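PDB 3E2V: 3'-5'-exonuclease, which probably cuts double-stranded DNA without obvious specificity and trims it from the 3' end, as a metal-dependent nuclease of the TatD family. Local coordinates for residues Y15-N20 with R297-T302; D208-I213 with Q263-L268; F133-L138 with T227-K232. All coordinates share one frame; numbering follows the deposited sequence.

Contact 1 of 3, residues Y15-N20 with R297-T302; sequences YDIGLN and RLLLET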
ATOM      1  N   TYR A  15      -7.211   2.183  10.811  1.00 13.34           N
ATOM      2  CA  TYR A  15      -5.798   2.035  10.525  1.00 12.86           C
ATOM      3  C   TYR A  15      -5.690   1.978   9.009  1.00 12.45           C
ATOM      4  O   TYR A  15      -5.979   0.938   8.389  1.00 13.21           O
ATOM      5  CB  TYR A  15      -5.298   0.739  11.156  1.00 14.28           C
ATOM      6  CG  TYR A  15      -3.813   0.570  11.329  1.00 15.28           C
ATOM      7  CD1 TYR A  15      -3.343  -0.044  12.486  1.00 16.37           C
ATOM      8  CD2 TYR A  15      -2.884   0.940  10.345  1.00 15.22           C
ATOM      9  CE1 TYR A  15      -2.007  -0.262  12.686  1.00 17.72           C
ATOM     10  CE2 TYR A  15      -1.495   0.739  10.554  1.00 15.36           C
ATOM     11  CZ  TYR A  15      -1.095   0.116  11.743  1.00 16.02           C
ATOM     12  OH  TYR A  15       0.226  -0.128  12.038  1.00 18.79           O
ATOM     13  N   ASP A  16      -5.308   3.111   8.405  1.00 12.47           N
ATOM     14  CA  ASP A  16      -5.259   3.199   6.940  1.00 12.57           C
ATOM     15  C   ASP A  16      -3.972   2.557   6.458  1.00 12.55           C
ATOM     16  O   ASP A  16      -2.892   3.099   6.694  1.00 13.58           O
ATOM     17  CB  ASP A  16      -5.325   4.671   6.512  1.00 12.50           C
ATOM     18  CG  ASP A  16      -5.477   4.864   5.006  1.00 13.42           C
ATOM     19  OD1 ASP A  16      -5.281   3.906   4.212  1.00 11.67           O
ATOM     20  OD2 ASP A  16      -5.796   6.018   4.616  1.00 13.16           O
ATOM     21  N   ILE A  17      -4.069   1.399   5.806  1.00 12.26           N
ATOM     22  CA  ILE A  17      -2.844   0.694   5.362  1.00 12.84           C
ATOM     23  C   ILE A  17      -2.306   1.215   4.042  1.00 12.46           C
ATOM     24  O   ILE A  17      -1.272   0.734   3.582  1.00 13.13           O
ATOM     25  CB  ILE A  17      -3.024  -0.853   5.289  1.00 12.45           C
ATOM     26  CG1 ILE A  17      -3.938  -1.267   4.134  1.00 13.20           C
ATOM     27  CG2 ILE A  17      -3.557  -1.361   6.625  1.00 14.10           C
ATOM     28  CD1 ILE A  17      -3.774  -2.730   3.695  1.00 13.52           C
ATOM     29  N   GLY A  18      -2.973   2.226   3.475  1.00 13.09           N
ATOM     30  CA  GLY A  18      -2.612   2.724   2.152  1.00 14.15           C
ATOM     31  C   GLY A  18      -2.651   4.228   2.046  1.00 13.29           C
ATOM     32  O   GLY A  18      -3.486   4.791   1.329  1.00 14.14           O
ATOM     33  N   LEU A  19      -1.744   4.894   2.743  1.00 12.56           N
ATOM     34  CA  LEU A  19      -1.696   6.330   2.683  1.00 13.10           C
ATOM     35  C   LEU A  19      -0.490   6.792   1.850  1.00 12.68           C
ATOM     36  O   LEU A  19       0.664   6.600   2.246  1.00 13.08           O
ATOM     37  CB  LEU A  19      -1.649   6.899   4.106  1.00 13.46           C
ATOM     38  CG  LEU A  19      -1.501   8.423   4.243  1.00 12.90           C
ATOM     39  CD1 LEU A  19      -2.561   9.158   3.434  1.00 14.95           C
ATOM     40  CD2 LEU A  19      -1.616   8.831   5.690  1.00 13.95           C
ATOM     41  N   ASN A  20      -0.746   7.392   0.688  1.00 12.70           N
ATOM     42  CA  ASN A  20       0.373   7.832  -0.160  1.00 13.01           C
ATOM     43  C   ASN A  20       0.776   9.248   0.207  1.00 13.45           C
ATOM     44  O   ASN A  20       0.591  10.190  -0.570  1.00 14.14           O
ATOM     45  CB  ASN A  20      -0.040   7.761  -1.625  1.00 12.79           C
ATOM     46  CG  ASN A  20      -0.442   6.375  -2.037  1.00 14.06           C
ATOM     47  OD1 ASN A  20       0.407   5.507  -2.246  1.00 17.78           O
ATOM     48  ND2 ASN A  20      -1.765   6.157  -2.174  1.00 15.23           N
ATOM     49  N   ARG A 297      -9.888 -11.377   7.159  1.00 15.41           N
ATOM     50  CA  ARG A 297      -8.769 -11.275   6.229  1.00 15.22           C
ATOM     51  C   ARG A 297      -8.833 -10.016   5.378  1.00 15.35           C
ATOM     52  O   ARG A 297      -8.034  -9.840   4.458  1.00 15.70           O
ATOM     53  CB  ARG A 297      -8.685 -12.541   5.384  1.00 16.48           C
ATOM     54  CG  ARG A 297      -8.317 -13.758   6.279  1.00 18.94           C
ATOM     55  CD  ARG A 297      -8.365 -15.050   5.551  1.00 22.59           C
ATOM     56  NE  ARG A 297      -7.232 -15.137   4.644  1.00 21.29           N
ATOM     57  CZ  ARG A 297      -7.020 -16.131   3.798  1.00 21.57           C
ATOM     58  NH1 ARG A 297      -7.868 -17.165   3.713  1.00 21.74           N
ATOM     59  NH2 ARG A 297      -5.957 -16.084   3.020  1.00 17.54           N
ATOM     60  N   LEU A 298      -9.757  -9.127   5.731  1.00 14.24           N
ATOM     61  CA  LEU A 298     -10.005  -7.884   4.994  1.00 14.49           C
ATOM     62  C   LEU A 298      -9.361  -6.741   5.759  1.00 14.88           C
ATOM     63  O   LEU A 298      -9.577  -6.593   6.967  1.00 15.77           O
ATOM     64  CB  LEU A 298     -11.527  -7.665   4.904  1.00 15.21           C
ATOM     65  CG  LEU A 298     -12.058  -6.543   4.001  1.00 16.12           C
ATOM     66  CD1 LEU A 298     -13.432  -6.991   3.503  1.00 19.45           C
ATOM     67  CD2 LEU A 298     -12.138  -5.190   4.713  1.00 18.01           C
ATOM     68  N   LEU A 299      -8.572  -5.926   5.056  1.00 13.91           N
ATOM     69  CA  LEU A 299      -7.986  -4.724   5.652  1.00 13.20           C
ATOM     70  C   LEU A 299      -8.488  -3.498   4.921  1.00 13.10           C
ATOM     71  O   LEU A 299      -8.772  -3.563   3.728  1.00 14.17           O
ATOM     72  CB  LEU A 299      -6.456  -4.771   5.581  1.00 12.69           C
ATOM     73  CG  LEU A 299      -5.839  -6.051   6.152  1.00 14.11           C
ATOM     74  CD1 LEU A 299      -4.337  -5.992   5.970  1.00 16.92           C
ATOM     75  CD2 LEU A 299      -6.203  -6.272   7.634  1.00 15.31           C
ATOM     76  N   LEU A 300      -8.633  -2.388   5.645  1.00 12.36           N
ATOM     77  CA  LEU A 300      -9.191  -1.168   5.057  1.00 12.59           C
ATOM     78  C   LEU A 300      -8.087  -0.170   4.742  1.00 12.52           C
ATOM     79  O   LEU A 300      -7.078  -0.074   5.458  1.00 12.76           O
ATOM     80  CB  LEU A 300     -10.176  -0.529   6.043  1.00 12.71           C
ATOM     81  CG  LEU A 300     -11.399  -1.360   6.416  1.00 13.25           C
ATOM     82  CD1 LEU A 300     -12.191  -0.681   7.548  1.00 13.78           C
ATOM     83  CD2 LEU A 300     -12.255  -1.497   5.176  1.00 16.14           C
ATOM     84  N   GLU A 301      -8.304   0.606   3.682  1.00 12.64           N
ATOM     85  CA  GLU A 301      -7.339   1.607   3.231  1.00 12.57           C
ATOM     86  C   GLU A 301      -8.065   2.617   2.392  1.00 12.63           C
ATOM     87  O   GLU A 301      -9.161   2.336   1.878  1.00 12.38           O
ATOM     88  CB  GLU A 301      -6.207   0.991   2.396  1.00 13.91           C
ATOM     89  CG  GLU A 301      -6.618  -0.258   1.629  1.00 13.27           C
ATOM     90  CD  GLU A 301      -5.700  -0.551   0.446  1.00 15.04           C
ATOM     91  OE1 GLU A 301      -5.510   0.349  -0.394  1.00 15.74           O
ATOM     92  OE2 GLU A 301      -5.198  -1.681   0.356  1.00 15.31           O
ATOM     93  N   THR A 302      -7.467   3.802   2.262  1.00 12.55           N
ATOM     94  CA  THR A 302      -8.037   4.818   1.368  1.00 13.04           C
ATOM     95  C   THR A 302      -7.332   4.897   0.019  1.00 13.30           C
ATOM     96  O   THR A 302      -7.947   5.250  -0.997  1.00 12.82           O
ATOM     97  CB  THR A 302      -8.016   6.253   1.964  1.00 13.05           C
ATOM     98  OG1 THR A 302      -6.663   6.649   2.258  1.00 13.78           O
ATOM     99  CG2 THR A 302      -8.919   6.373   3.186  1.00 13.06           C
TER
HETATM  100  O   HOH W   1      -7.468  -1.605   8.159  1.00 13.63           O
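Asp16 grips Thr302 with both carboxylate oxygens. OD2 takes the Thr302 hydroxyl on its syn lone pair, with OG1 at 2.6 Å, while OD1 receives the Thr302 backbone N at 2.9 Å. That same OD1 also accepts from the N of Gly18 at 2.9 Å, closing an Asx turn; the two N-H groups come from opposite faces of the carboxylate, each well out of its plane. The carboxylate reaches the end of the other segment because Asp16 CG lies opposite the backbone N (chi1 -172°). Thr302 OG1 in turn accepts from the N of Ala304. Between the backbones there is only one direct bond, a weak one from Ile17 N to Leu300 O (3.4 Å); alongside it a water accepts from Leu300 N and donates to Tyr15 O. Farther out, Ile17 lays CG1 against CB of Glu301 at 3.6 Å and sets CD1 on CB of Leu299 at 3.9 Å. With an alanine here instead of Asp16, the N-H groups of Gly18 and Thr302 would probably lose their shared acceptor and the Thr302 hydroxyl its carboxylate mate. The strands thus joined are the first and eighth of the TIM barrel, a seam held mainly by a side chain and a water. The same segment carries Glu301, whose OE1 is held by ND2 of Asn277 and whose OE2 bonds ND1 of the magnesium ligand His253, probably orienting that imidazole.

Contact 2 of 3, residues D208-I213 with Q263-L268; sequences DDFVQI and QKLLNL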
ATOM      1  N   ASP A 208      -2.128 -14.704 -12.175  1.00 16.19           N
ATOM      2  CA  ASP A 208      -1.482 -16.007 -12.316  1.00 16.17           C
ATOM      3  C   ASP A 208       0.035 -15.930 -12.108  1.00 15.20           C
ATOM      4  O   ASP A 208       0.598 -16.758 -11.385  1.00 15.08           O
ATOM      5  CB  ASP A 208      -1.816 -16.671 -13.656  1.00 16.78           C
ATOM      6  CG  ASP A 208      -3.230 -17.219 -13.705  1.00 20.05           C
ATOM      7  OD1 ASP A 208      -3.870 -17.431 -12.646  1.00 21.30           O
ATOM      8  OD2 ASP A 208      -3.703 -17.449 -14.834  1.00 22.89           O
ATOM      9  N   ASP A 209       0.687 -14.920 -12.701  1.00 14.60           N
ATOM     10  CA  ASP A 209       2.132 -14.780 -12.540  1.00 15.06           C
ATOM     11  C   ASP A 209       2.517 -14.398 -11.109  1.00 14.29           C
ATOM     12  O   ASP A 209       3.549 -14.837 -10.602  1.00 15.13           O
ATOM     13  CB  ASP A 209       2.697 -13.747 -13.508  1.00 14.53           C
ATOM     14  CG  ASP A 209       2.760 -14.252 -14.953  1.00 17.85           C
ATOM     15  OD1 ASP A 209       2.401 -15.425 -15.207  1.00 20.57           O
ATOM     16  OD2 ASP A 209       3.170 -13.476 -15.836  1.00 17.21           O
ATOM     17  N   PHE A 210       1.684 -13.583 -10.465  1.00 13.88           N
ATOM     18  CA  PHE A 210       1.910 -13.135  -9.080  1.00 13.62           C
ATOM     19  C   PHE A 210       1.852 -14.349  -8.164  1.00 14.24           C
ATOM     20  O   PHE A 210       2.748 -14.565  -7.343  1.00 13.90           O
ATOM     21  CB  PHE A 210       0.802 -12.123  -8.766  1.00 13.67           C
ATOM     22  CG  PHE A 210       0.820 -11.521  -7.376  1.00 13.09           C
ATOM     23  CD1 PHE A 210       1.681 -10.470  -7.059  1.00 11.42           C
ATOM     24  CD2 PHE A 210      -0.134 -11.904  -6.437  1.00 14.29           C
ATOM     25  CE1 PHE A 210       1.629  -9.851  -5.795  1.00 13.46           C
ATOM     26  CE2 PHE A 210      -0.189 -11.297  -5.165  1.00 13.41           C
ATOM     27  CZ  PHE A 210       0.714 -10.277  -4.851  1.00 13.63           C
ATOM     28  N   VAL A 211       0.816 -15.174  -8.336  1.00 13.49           N
ATOM     29  CA  VAL A 211       0.670 -16.390  -7.525  1.00 14.77           C
ATOM     30  C   VAL A 211       1.798 -17.378  -7.802  1.00 14.87           C
ATOM     31  O   VAL A 211       2.317 -17.995  -6.873  1.00 14.91           O
ATOM     32  CB  VAL A 211      -0.729 -17.020  -7.735  1.00 15.21           C
ATOM     33  CG1 VAL A 211      -0.793 -18.456  -7.169  1.00 18.37           C
ATOM     34  CG2 VAL A 211      -1.792 -16.139  -7.066  1.00 17.00           C
ATOM     35  N   GLN A 212       2.187 -17.519  -9.072  1.00 15.29           N
ATOM     36  CA  GLN A 212       3.264 -18.430  -9.428  1.00 16.25           C
ATOM     37  C   GLN A 212       4.563 -18.076  -8.683  1.00 15.84           C
ATOM     38  O   GLN A 212       5.245 -18.955  -8.153  1.00 16.37           O
ATOM     39  CB  GLN A 212       3.484 -18.415 -10.941  1.00 16.89           C
ATOM     40  CG  GLN A 212       4.511 -19.435 -11.409  1.00 20.49           C
ATOM     41  CD  GLN A 212       4.732 -19.400 -12.907  1.00 25.88           C
ATOM     42  OE1 GLN A 212       4.800 -20.448 -13.553  1.00 30.84           O
ATOM     43  NE2 GLN A 212       4.869 -18.202 -13.467  1.00 27.53           N
ATOM     44  N   ILE A 213       4.911 -16.790  -8.644  1.00 14.42           N
ATOM     45  CA  ILE A 213       6.134 -16.383  -7.957  1.00 14.77           C
ATOM     46  C   ILE A 213       5.994 -16.585  -6.450  1.00 14.48           C
ATOM     47  O   ILE A 213       6.872 -17.178  -5.797  1.00 15.11           O
ATOM     48  CB  ILE A 213       6.473 -14.927  -8.293  1.00 14.24           C
ATOM     49  CG1 ILE A 213       6.987 -14.855  -9.729  1.00 14.70           C
ATOM     50  CG2 ILE A 213       7.547 -14.386  -7.355  1.00 15.46           C
ATOM     51  CD1 ILE A 213       6.989 -13.464 -10.347  1.00 18.38           C
ATOM     52  N   GLN A 263     -10.155 -16.011  -5.146  1.00 15.02           N
ATOM     53  CA  GLN A 263     -10.004 -17.368  -4.653  1.00 15.48           C
ATOM     54  C   GLN A 263      -8.556 -17.868  -4.836  1.00 15.50           C
ATOM     55  O   GLN A 263      -8.019 -18.542  -3.955  1.00 15.46           O
ATOM     56  CB  GLN A 263     -11.032 -18.289  -5.303  1.00 16.46           C
ATOM     57  CG  GLN A 263     -12.470 -17.959  -4.896  1.00 18.60           C
ATOM     58  CD  GLN A 263     -12.661 -17.966  -3.380  1.00 21.15           C
ATOM     59  OE1 GLN A 263     -12.245 -18.904  -2.695  1.00 25.05           O
ATOM     60  NE2 GLN A 263     -13.288 -16.920  -2.853  1.00 21.21           N
ATOM     61  N   LYS A 264      -7.918 -17.516  -5.946  1.00 15.27           N
ATOM     62  CA  LYS A 264      -6.516 -17.891  -6.127  1.00 15.56           C
ATOM     63  C   LYS A 264      -5.646 -17.282  -5.027  1.00 15.60           C
ATOM     64  O   LYS A 264      -4.740 -17.949  -4.503  1.00 16.13           O
ATOM     65  CB  LYS A 264      -6.006 -17.456  -7.503  1.00 15.93           C
ATOM     66  CG  LYS A 264      -6.608 -18.263  -8.675  1.00 16.40           C
ATOM     67  CD  LYS A 264      -6.279 -17.627 -10.014  1.00 17.34           C
ATOM     68  CE  LYS A 264      -6.801 -18.503 -11.142  1.00 19.76           C
ATOM     69  NZ  LYS A 264      -6.627 -17.885 -12.486  1.00 23.54           N
ATOM     70  N   LEU A 265      -5.908 -16.022  -4.676  1.00 15.03           N
ATOM     71  CA  LEU A 265      -5.115 -15.370  -3.639  1.00 14.81           C
ATOM     72  C   LEU A 265      -5.376 -15.987  -2.264  1.00 14.93           C
ATOM     73  O   LEU A 265      -4.434 -16.272  -1.515  1.00 14.79           O
ATOM     74  CB  LEU A 265      -5.392 -13.859  -3.624  1.00 14.03           C
ATOM     75  CG  LEU A 265      -4.952 -13.083  -4.880  1.00 14.74           C
ATOM     76  CD1 LEU A 265      -5.456 -11.662  -4.774  1.00 16.19           C
ATOM     77  CD2 LEU A 265      -3.441 -13.085  -5.016  1.00 15.77           C
ATOM     78  N   LEU A 266      -6.646 -16.213  -1.928  1.00 16.03           N
ATOM     79  CA  LEU A 266      -6.983 -16.757  -0.607  1.00 16.76           C
ATOM     80  C   LEU A 266      -6.428 -18.150  -0.405  1.00 17.54           C
ATOM     81  O   LEU A 266      -6.051 -18.510   0.717  1.00 18.62           O
ATOM     82  CB  LEU A 266      -8.498 -16.750  -0.360  1.00 16.49           C
ATOM     83  CG  LEU A 266      -9.152 -15.371  -0.299  1.00 16.04           C
ATOM     84  CD1 LEU A 266     -10.672 -15.519  -0.281  1.00 16.98           C
ATOM     85  CD2 LEU A 266      -8.693 -14.552   0.913  1.00 16.11           C
ATOM     86  N   ASN A 267      -6.361 -18.918  -1.488  1.00 18.25           N
ATOM     87  CA  ASN A 267      -5.893 -20.301  -1.433  1.00 19.97           C
ATOM     88  C   ASN A 267      -4.368 -20.414  -1.442  1.00 19.88           C
ATOM     89  O   ASN A 267      -3.814 -21.459  -1.083  1.00 20.97           O
ATOM     90  CB  ASN A 267      -6.542 -21.109  -2.564  1.00 21.06           C
ATOM     91  CG  ASN A 267      -8.018 -21.393  -2.304  1.00 24.40           C
ATOM     92  OD1 ASN A 267      -8.435 -21.619  -1.165  1.00 29.18           O
ATOM     93  ND2 ASN A 267      -8.818 -21.366  -3.361  1.00 28.11           N
ATOM     94  N   LEU A 268      -3.690 -19.347  -1.850  1.00 19.03           N
ATOM     95  CA  LEU A 268      -2.229 -19.328  -1.863  1.00 18.88           C
ATOM     96  C   LEU A 268      -1.653 -19.566  -0.457  1.00 18.95           C
ATOM     97  O   LEU A 268      -0.687 -20.320  -0.302  1.00 19.68           O
ATOM     98  CB  LEU A 268      -1.736 -17.996  -2.457  1.00 19.24           C
ATOM     99  CG  LEU A 268      -0.261 -17.609  -2.386  1.00 20.14           C
ATOM    100  CD1 LEU A 268       0.582 -18.578  -3.223  1.00 21.27           C
ATOM    101  CD2 LEU A 268      -0.108 -16.197  -2.916  1.00 19.85           C
TER
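Val211 is the bump at the middle of this helix pair, pointing into the space between the side chains of Leu265 and Leu268, one turn apart on the facing helix. Its two methyls divide the work. CG2 lies against CD2 of Leu265 at 4.0 Å and also comes near the carbonyl of Lys264, while CG1 meets CD1 of Leu268 at 4.2 Å, the valine and this leucine sliding past each other in opposite directions. Torsion decides the split: CG1 stands anti to the valine's N (chi1 167°), which turns one methyl to each leucine. The Leu265 methyl CD2 fills a second hollow, between Val211 and the ring of Phe210. It touches the ring at its edge, near the plane, 3.7 Å from CE2, with the two side chains crossing at about a right angle. On its inner side Phe210 packs on Leu201 and Met203 of strand 199-204, so the leucine methyl reaches toward the layer between helices and barrel. Leu268 continues the interlock along the first helix, where it also touches Leu214, Glu215 and Val218.

The helix segments run almost parallel, their axes 6° apart in direction and 10.4 Å apart at closest approach, as expected of neighbouring outer helices in a TIM barrel. At the outer margin the extended Lys264 chain brings NZ to OD1 of Asp208, a salt bridge of 2.8 Å on the syn lone pair; the lysine's CD and CE lie along the same oxygen. The chemistry is therefore graded, from the apolar side chains between the helices, with Phe210 on the barrel side, to one ion pair at the solvent-facing margin, where water would be expected to weaken the attraction between the charges.

Contact 3 of 3, residues F133-L138 with T227-K232; sequences FAQGKL and TFQLQK
Gln135 makes the one direct hydrogen bond between 133-138, on helix 132-149, and the loop segment 227-232. Its NE2 donates an N-H to O of Thr227 at 3.0 Å, with an N-H...O angle of 154°; the donor sits in the carbonyl plane, and the acceptor lies only 3° out of the glutamine's amide plane. A water adds a second polar link by donating to the backbone O of Gln135 and to that of Phe228.

The Gln135 amide is also stacked on that of Gln229, the planes 15° apart, and NE2 of Gln135 stands 3.6 Å from CG of Gln229. The bond to Thr227 sets the rotation of the Gln135 amide, and the stack probably helps to keep it.

The apolar contacts gather about Phe228. CD1 of Leu138 reaches its CB at 3.6 Å and comes close to CG, meeting the ring obliquely, while CB of Ala134 lies 3.7 Å from CE1. Leu230 extends this patch, its CD2 4.2 Å from CB of Leu138. Thr227 lays CG2 over one face of the Phe228 ring, offset toward the rim, and Phe180 of helix 174-187 meets the same ring with the planes at about 60°.

Far from the metal site, this is peripheral helix-to-loop packing on a TIM-barrel fold: an aromatic residue from a long excursion after strand 221-222 is lodged among outer helices, with a glutamine holding the carbonyl of the preceding threonine.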
ATOM      1  N   PHE A 133      25.456  -3.556 -12.130  1.00 21.78           N
ATOM      2  CA  PHE A 133      24.751  -2.370 -11.645  1.00 20.46           C
ATOM      3  C   PHE A 133      23.547  -2.777 -10.786  1.00 19.45           C
ATOM      4  O   PHE A 133      23.394  -2.278  -9.667  1.00 18.96           O
ATOM      5  CB  PHE A 133      24.363  -1.418 -12.790  1.00 21.21           C
ATOM      6  CG  PHE A 133      23.738  -0.139 -12.318  1.00 22.15           C
ATOM      7  CD1 PHE A 133      24.527   0.961 -11.999  1.00 24.96           C
ATOM      8  CD2 PHE A 133      22.359  -0.047 -12.149  1.00 22.70           C
ATOM      9  CE1 PHE A 133      23.951   2.147 -11.544  1.00 24.36           C
ATOM     10  CE2 PHE A 133      21.771   1.132 -11.694  1.00 22.31           C
ATOM     11  CZ  PHE A 133      22.566   2.235 -11.390  1.00 23.05           C
ATOM     12  N   ALA A 134      22.755  -3.724 -11.288  1.00 18.77           N
ATOM     13  CA  ALA A 134      21.600  -4.230 -10.523  1.00 18.24           C
ATOM     14  C   ALA A 134      22.008  -4.884  -9.214  1.00 18.28           C
ATOM     15  O   ALA A 134      21.324  -4.743  -8.199  1.00 17.53           O
ATOM     16  CB  ALA A 134      20.773  -5.191 -11.367  1.00 18.48           C
ATOM     17  N   GLN A 135      23.122  -5.609  -9.224  1.00 17.56           N
ATOM     18  CA  GLN A 135      23.652  -6.170  -7.980  1.00 17.36           C
ATOM     19  C   GLN A 135      23.892  -5.085  -6.924  1.00 17.45           C
ATOM     20  O   GLN A 135      23.560  -5.259  -5.744  1.00 17.50           O
ATOM     21  CB  GLN A 135      24.936  -6.973  -8.226  1.00 18.06           C
ATOM     22  CG  GLN A 135      24.726  -8.322  -8.896  1.00 19.72           C
ATOM     23  CD  GLN A 135      26.001  -8.857  -9.531  1.00 22.11           C
ATOM     24  OE1 GLN A 135      27.030  -8.178  -9.551  1.00 24.19           O
ATOM     25  NE2 GLN A 135      25.934 -10.079 -10.056  1.00 23.60           N
ATOM     26  N   GLY A 136      24.456  -3.958  -7.363  1.00 16.98           N
ATOM     27  CA  GLY A 136      24.704  -2.831  -6.459  1.00 17.15           C
ATOM     28  C   GLY A 136      23.436  -2.172  -5.944  1.00 17.12           C
ATOM     29  O   GLY A 136      23.370  -1.765  -4.782  1.00 17.57           O
ATOM     30  N   LYS A 137      22.436  -2.064  -6.812  1.00 17.05           N
ATOM     31  CA  LYS A 137      21.174  -1.454  -6.403  1.00 16.68           C
ATOM     32  C   LYS A 137      20.418  -2.333  -5.415  1.00 16.80           C
ATOM     33  O   LYS A 137      19.798  -1.837  -4.473  1.00 16.88           O
ATOM     34  CB  LYS A 137      20.294  -1.110  -7.610  1.00 17.51           C
ATOM     35  CG  LYS A 137      20.881   0.008  -8.496  1.00 18.08           C
ATOM     36  CD  LYS A 137      21.145   1.298  -7.719  1.00 20.76           C
ATOM     37  CE  LYS A 137      19.872   2.102  -7.501  1.00 23.56           C
ATOM     38  NZ  LYS A 137      20.188   3.403  -6.818  1.00 25.64           N
ATOM     39  N   LEU A 138      20.467  -3.644  -5.628  1.00 16.96           N
ATOM     40  CA  LEU A 138      19.846  -4.554  -4.680  1.00 15.91           C
ATOM     41  C   LEU A 138      20.548  -4.512  -3.323  1.00 15.98           C
ATOM     42  O   LEU A 138      19.897  -4.522  -2.272  1.00 15.90           O
ATOM     43  CB  LEU A 138      19.835  -5.976  -5.256  1.00 15.69           C
ATOM     44  CG  LEU A 138      18.766  -6.214  -6.327  1.00 15.53           C
ATOM     45  CD1 LEU A 138      19.125  -7.456  -7.133  1.00 17.09           C
ATOM     46  CD2 LEU A 138      17.365  -6.356  -5.703  1.00 15.46           C
ATOM     47  N   THR A 227      22.048 -15.187  -9.377  1.00 20.02           N
ATOM     48  CA  THR A 227      22.505 -14.243 -10.393  1.00 19.60           C
ATOM     49  C   THR A 227      22.904 -12.893  -9.801  1.00 19.55           C
ATOM     50  O   THR A 227      23.912 -12.293 -10.205  1.00 19.92           O
ATOM     51  CB  THR A 227      21.429 -14.066 -11.477  1.00 20.30           C
ATOM     52  OG1 THR A 227      21.224 -15.332 -12.131  1.00 21.62           O
ATOM     53  CG2 THR A 227      21.843 -13.024 -12.519  1.00 20.76           C
ATOM     54  N   PHE A 228      22.129 -12.419  -8.828  1.00 18.29           N
ATOM     55  CA  PHE A 228      22.368 -11.086  -8.267  1.00 18.39           C
ATOM     56  C   PHE A 228      23.198 -11.081  -6.989  1.00 18.79           C
ATOM     57  O   PHE A 228      23.329 -10.057  -6.309  1.00 18.49           O
ATOM     58  CB  PHE A 228      21.037 -10.316  -8.165  1.00 17.44           C
ATOM     59  CG  PHE A 228      20.391 -10.105  -9.515  1.00 16.31           C
ATOM     60  CD1 PHE A 228      20.746  -9.020 -10.305  1.00 15.47           C
ATOM     61  CD2 PHE A 228      19.495 -11.030 -10.027  1.00 15.13           C
ATOM     62  CE1 PHE A 228      20.173  -8.851 -11.582  1.00 18.25           C
ATOM     63  CE2 PHE A 228      18.918 -10.874 -11.292  1.00 17.79           C
ATOM     64  CZ  PHE A 228      19.270  -9.781 -12.077  1.00 17.15           C
ATOM     65  N   GLN A 229      23.787 -12.242  -6.685  1.00 19.97           N
ATOM     66  CA  GLN A 229      24.804 -12.364  -5.633  1.00 21.66           C
ATOM     67  C   GLN A 229      24.318 -11.903  -4.252  1.00 21.58           C
ATOM     68  O   GLN A 229      25.047 -11.268  -3.489  1.00 21.47           O
ATOM     69  CB  GLN A 229      26.129 -11.664  -6.031  1.00 21.71           C
ATOM     70  CG  GLN A 229      26.810 -12.247  -7.276  1.00 24.32           C
ATOM     71  CD  GLN A 229      28.159 -11.597  -7.615  1.00 25.12           C
ATOM     72  OE1 GLN A 229      28.517 -10.537  -7.091  1.00 30.77           O
ATOM     73  NE2 GLN A 229      28.903 -12.235  -8.520  1.00 30.19           N
ATOM     74  N   LEU A 230      23.082 -12.269  -3.917  1.00 21.31           N
ATOM     75  CA  LEU A 230      22.487 -11.856  -2.648  1.00 22.05           C
ATOM     76  C   LEU A 230      23.081 -12.612  -1.473  1.00 23.95           C
ATOM     77  O   LEU A 230      23.101 -12.118  -0.347  1.00 24.30           O
ATOM     78  CB  LEU A 230      20.976 -12.063  -2.677  1.00 21.29           C
ATOM     79  CG  LEU A 230      20.176 -11.338  -3.752  1.00 20.78           C
ATOM     80  CD1 LEU A 230      18.696 -11.698  -3.630  1.00 20.83           C
ATOM     81  CD2 LEU A 230      20.364  -9.825  -3.673  1.00 20.81           C
ATOM     82  N   GLN A 231      23.558 -13.822  -1.734  1.00 26.27           N
ATOM     83  CA  GLN A 231      24.124 -14.652  -0.676  1.00 29.54           C
ATOM     84  C   GLN A 231      25.513 -14.158  -0.244  1.00 30.58           C
ATOM     85  O   GLN A 231      26.124 -14.725   0.666  1.00 32.21           O
ATOM     86  CB  GLN A 231      24.103 -16.132  -1.103  1.00 29.66           C
ATOM     87  CG  GLN A 231      22.663 -16.664  -1.208  1.00 30.46           C
ATOM     88  CD  GLN A 231      22.548 -17.998  -1.917  1.00 30.99           C
ATOM     89  OE1 GLN A 231      23.372 -18.902  -1.723  1.00 33.52           O
ATOM     90  NE2 GLN A 231      21.515 -18.136  -2.737  1.00 28.14           N
ATOM     91  N   LYS A 232      25.990 -13.089  -0.890  1.00 32.00           N
ATOM     92  CA  LYS A 232      27.219 -12.378  -0.506  1.00 32.92           C
ATOM     93  C   LYS A 232      26.929 -11.223   0.457  1.00 33.32           C
ATOM     94  O   LYS A 232      27.846 -10.639   1.043  1.00 34.04           O
ATOM     95  CB  LYS A 232      27.931 -11.834  -1.748  1.00 32.94           C
TER
HETATM   96  O   HOH W   2      23.687  -7.786  -4.592  1.00 22.42           O

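How the contacts relate
From the N terminus, the chain enters the barrel through 15-20, whose partner 297-302 arrives 277 residues later; contact 1 therefore closes the largest loop, joining first and eighth strands, and both other contacts nest inside it. Helix residues 133-138 come next, then 208-213, then 227-232, then 263-268, so contacts 2 and 3 cross. Contact 2 couples the helices that follow strands 199-204 and 250-252, whereas contact 3 ties the excursion after strand 221-222 back to helix 132-149. Contacts 2 and 3 stay about 12 Å apart at their nearest atoms. Contacts 1 and 2 touch where Arg297 NH2 approaches Leu266 O, a weak hydrogen bond.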